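PDB 1COT: cytochrome C2 from Paracoccus denitrificans, which probably carries electrons between redox partners by means of a heme c group that is covalently attached to the chain. Local coordinates for residues A[19-24]-A[38-43]. Numbering follows the deposited sequence.
Sequences HMIQAP and NLYGVV. With HEC (heme c), chain B.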
loop_
_atom_site.group_PDB
_atom_site.type_symbol
_atom_site.label_atom_id
_atom_site.label_comp_id
_atom_site.label_asym_id
_atom_site.label_seq_id
_atom_site.Cartn_x
_atom_site.Cartn_y
_atom_site.Cartn_z
ATOM N N HIS A 19 9.697 -0.003 0.689
ATOM C CA HIS A 19 8.894 -1.171 0.980
ATOM C C HIS A 19 9.505 -2.477 0.500
ATOM O O HIS A 19 9.953 -2.581 -0.633
ATOM C CB HIS A 19 7.572 -1.016 0.173
ATOM C CG HIS A 19 6.632 0.082 0.572
ATOM N ND1 HIS A 19 5.904 0.020 1.747
ATOM C CD2 HIS A 19 6.289 1.240 -0.058
ATOM C CE1 HIS A 19 5.150 1.109 1.814
ATOM N NE2 HIS A 19 5.365 1.867 0.748
ATOM N N MET A 20 9.410 -3.494 1.334
ATOM C CA MET A 20 9.891 -4.790 0.939
ATOM C C MET A 20 8.639 -5.651 0.783
ATOM O O MET A 20 7.529 -5.224 1.104
ATOM C CB MET A 20 10.765 -5.364 2.067
ATOM C CG MET A 20 9.934 -5.758 3.287
ATOM S SD MET A 20 10.889 -6.479 4.649
ATOM C CE MET A 20 11.814 -5.027 5.208
ATOM N N ILE A 21 8.817 -6.865 0.296
ATOM C CA ILE A 21 7.740 -7.830 0.148
ATOM C C ILE A 21 8.358 -9.057 0.828
ATOM O O ILE A 21 9.216 -9.707 0.236
ATOM C CB ILE A 21 7.298 -8.112 -1.296
ATOM C CG1 ILE A 21 6.682 -6.826 -1.866
ATOM C CG2 ILE A 21 6.250 -9.223 -1.305
ATOM C CD1 ILE A 21 6.121 -7.023 -3.273
ATOM N N GLN A 22 7.995 -9.362 2.072
ATOM C CA GLN A 22 8.562 -10.500 2.787
ATOM C C GLN A 22 7.469 -11.354 3.392
ATOM O O GLN A 22 6.577 -10.855 4.083
ATOM C CB GLN A 22 9.502 -10.007 3.893
ATOM C CG GLN A 22 10.284 -11.110 4.630
ATOM C CD GLN A 22 11.017 -10.463 5.786
ATOM O OE1 GLN A 22 10.438 -10.251 6.859
ATOM N NE2 GLN A 22 12.281 -10.111 5.559
ATOM N N ALA A 23 7.560 -12.646 3.090
ATOM C CA ALA A 23 6.606 -13.624 3.555
ATOM C C ALA A 23 6.686 -13.733 5.058
ATOM O O ALA A 23 7.701 -13.410 5.674
ATOM C CB ALA A 23 6.817 -14.952 2.851
ATOM N N PRO A 24 5.579 -14.186 5.622
ATOM C CA PRO A 24 5.471 -14.338 7.053
ATOM C C PRO A 24 6.560 -15.198 7.655
ATOM O O PRO A 24 6.961 -14.992 8.802
ATOM C CB PRO A 24 4.037 -14.765 7.374
ATOM C CG PRO A 24 3.257 -14.575 6.080
ATOM C CD PRO A 24 4.276 -14.438 4.952
ATOM N N ASN A 38 5.776 -3.585 5.178
ATOM C CA ASN A 38 5.979 -4.729 4.306
ATOM C C ASN A 38 4.693 -4.839 3.481
ATOM O O ASN A 38 3.597 -4.754 4.035
ATOM C CB ASN A 38 6.129 -5.952 5.220
ATOM C CG ASN A 38 6.334 -7.258 4.500
ATOM O OD1 ASN A 38 6.335 -7.346 3.264
ATOM N ND2 ASN A 38 6.509 -8.296 5.301
ATOM N N LEU A 39 4.815 -5.021 2.164
ATOM C CA LEU A 39 3.671 -5.129 1.267
ATOM C C LEU A 39 3.199 -6.534 0.962
ATOM O O LEU A 39 2.218 -6.706 0.245
ATOM C CB LEU A 39 3.756 -4.200 0.036
ATOM C CG LEU A 39 3.923 -2.730 0.435
ATOM C CD1 LEU A 39 4.127 -1.869 -0.811
ATOM C CD2 LEU A 39 2.698 -2.249 1.201
ATOM N N TYR A 40 3.888 -7.529 1.510
ATOM C CA TYR A 40 3.451 -8.885 1.261
ATOM C C TYR A 40 2.054 -8.958 1.868
ATOM O O TYR A 40 1.824 -8.465 2.973
ATOM C CB TYR A 40 4.312 -9.870 2.068
ATOM C CG TYR A 40 3.684 -11.237 1.977
ATOM C CD1 TYR A 40 2.709 -11.679 2.876
ATOM C CD2 TYR A 40 4.074 -12.108 0.960
ATOM C CE1 TYR A 40 2.080 -12.921 2.802
ATOM C CE2 TYR A 40 3.473 -13.359 0.872
ATOM C CZ TYR A 40 2.496 -13.768 1.777
ATOM O OH TYR A 40 1.933 -15.014 1.656
ATOM N N GLY A 41 1.134 -9.575 1.123
ATOM C CA GLY A 41 -0.244 -9.752 1.538
ATOM C C GLY A 41 -1.012 -8.461 1.766
ATOM O O GLY A 41 -1.980 -8.447 2.531
ATOM N N VAL A 42 -0.614 -7.363 1.117
ATOM C CA VAL A 42 -1.335 -6.108 1.329
ATOM C C VAL A 42 -2.755 -6.138 0.800
ATOM O O VAL A 42 -3.661 -5.538 1.377
ATOM C CB VAL A 42 -0.587 -4.852 0.855
ATOM C CG1 VAL A 42 -0.415 -4.872 -0.667
ATOM C CG2 VAL A 42 -1.275 -3.578 1.308
ATOM N N VAL A 43 -2.968 -6.848 -0.307
ATOM C CA VAL A 43 -4.322 -6.899 -0.830
ATOM C C VAL A 43 -5.167 -7.747 0.097
ATOM O O VAL A 43 -4.827 -8.897 0.384
ATOM C CB VAL A 43 -4.370 -7.443 -2.254
ATOM C CG1 VAL A 43 -5.783 -7.351 -2.822
ATOM C CG2 VAL A 43 -3.380 -6.693 -3.140
HETATM FE FE HEC B . 4.339 3.416 0.237
HETATM C CHA HEC B . 2.412 3.132 2.976
HETATM C CHB HEC B . 2.211 1.473 -1.495
HETATM C CHC HEC B . 6.284 3.710 -2.532
HETATM C CHD HEC B . 6.582 5.265 1.968
HETATM N NA HEC B . 2.646 2.495 0.631
HETATM C C1A HEC B . 2.003 2.496 1.864
HETATM C C2A HEC B . 0.800 1.700 1.770
HETATM C C3A HEC B . 0.720 1.221 0.515
HETATM C C4A HEC B . 1.867 1.712 -0.182
HETATM C CMA HEC B . -0.353 0.344 -0.086
HETATM C CAA HEC B . -0.168 1.474 2.899
HETATM C CBA HEC B . 0.224 0.185 3.637
HETATM C CGA HEC B . -0.710 -0.274 4.760
HETATM O O1A HEC B . -0.142 -1.031 5.499
HETATM O O2A HEC B . -1.863 0.048 4.916
HETATM N NB HEC B . 4.275 2.771 -1.621
HETATM C C1B HEC B . 3.327 1.926 -2.108
HETATM C C2B HEC B . 3.647 1.638 -3.473
HETATM C C3B HEC B . 4.773 2.277 -3.745
HETATM C C4B HEC B . 5.153 2.983 -2.599
HETATM C CMB HEC B . 2.762 0.760 -4.378
HETATM C CAB HEC B . 5.422 2.365 -5.068
HETATM C CBB HEC B . 4.692 2.871 -6.279
HETATM N NC HEC B . 6.022 4.294 -0.215
HETATM C C1C HEC B . 6.707 4.311 -1.401
HETATM C C2C HEC B . 7.940 5.057 -1.270
HETATM C C3C HEC B . 8.019 5.479 0.011
HETATM C C4C HEC B . 6.842 4.992 0.660
HETATM C CMC HEC B . 8.940 5.301 -2.395
HETATM C CAC HEC B . 9.094 6.278 0.699
HETATM C CBC HEC B . 9.960 7.356 0.130
HETATM N ND HEC B . 4.458 4.103 2.097
HETATM C C1D HEC B . 5.486 4.844 2.622
HETATM C C2D HEC B . 5.203 5.116 4.019
HETATM C C3D HEC B . 4.038 4.490 4.276
HETATM C C4D HEC B . 3.567 3.880 3.086
HETATM C CMD HEC B . 6.058 5.935 4.959
HETATM C CAD HEC B . 3.272 4.557 5.540
HETATM C CBD HEC B . 2.279 5.728 5.262
HETATM C CGD HEC B . 1.628 6.375 6.426
HETATM O O1D HEC B . 1.718 5.986 7.566
HETATM O O2D HEC B . 0.930 7.381 6.138
#
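On the histidine side of the heme in this class I cytochrome c fold, the axial ligand His-19 meets Leu-39, from the loop that follows strand 21-22. His-19 NE2 binds the iron at 1.9 Å, with Met-100 SD as the other axial ligand. Leu-39 CD1 lies over one face of the imidazole, 3.7 Å from the ring centroid in a CH-pi contact, and also nears the porphyrin edge at CHB. His-19 ND1 is hydrogen-bonded to Pro-37 O, so the carbonyl just before Asn-38 helps fix the ring's rotation. In the backbone, Leu-39 N gives an almost straight bond (178°) to Met-20 O. Asn-38 then grips Gln-22 with its side-chain amide: CG stands anti to the backbone N (chi1 179°), which carries the group alongside 20-22. ND2 donates to Gln-22 O at 2.8 Å, meeting a lone pair of that carbonyl, and the oxygen lies close to the amide plane of Asn-38. OD1 accepts twice: Gln-22 N, at 2.9 Å, comes in tilted to one side of the carbonyl plane, and Tyr-40 N, at 3.0 Å, from well above the other, closing an Asx turn. With an alanine here the amide is gone, and Gln-22 N, Gln-22 O and Tyr-40 N would probably be left without these mates, the Asx turn and the side-chain tie to strand 21-22 lost. Ile-21 CG2 packs against Tyr-40 CB, and the Ile-21 side chain also touches Phe-114 of helix 108-117. Farthest from the heme, Ala-23 CA and Pro-24 CD share one face of the Tyr-40 ring, Pro-24 CD reaching CE1 at 3.4 Å.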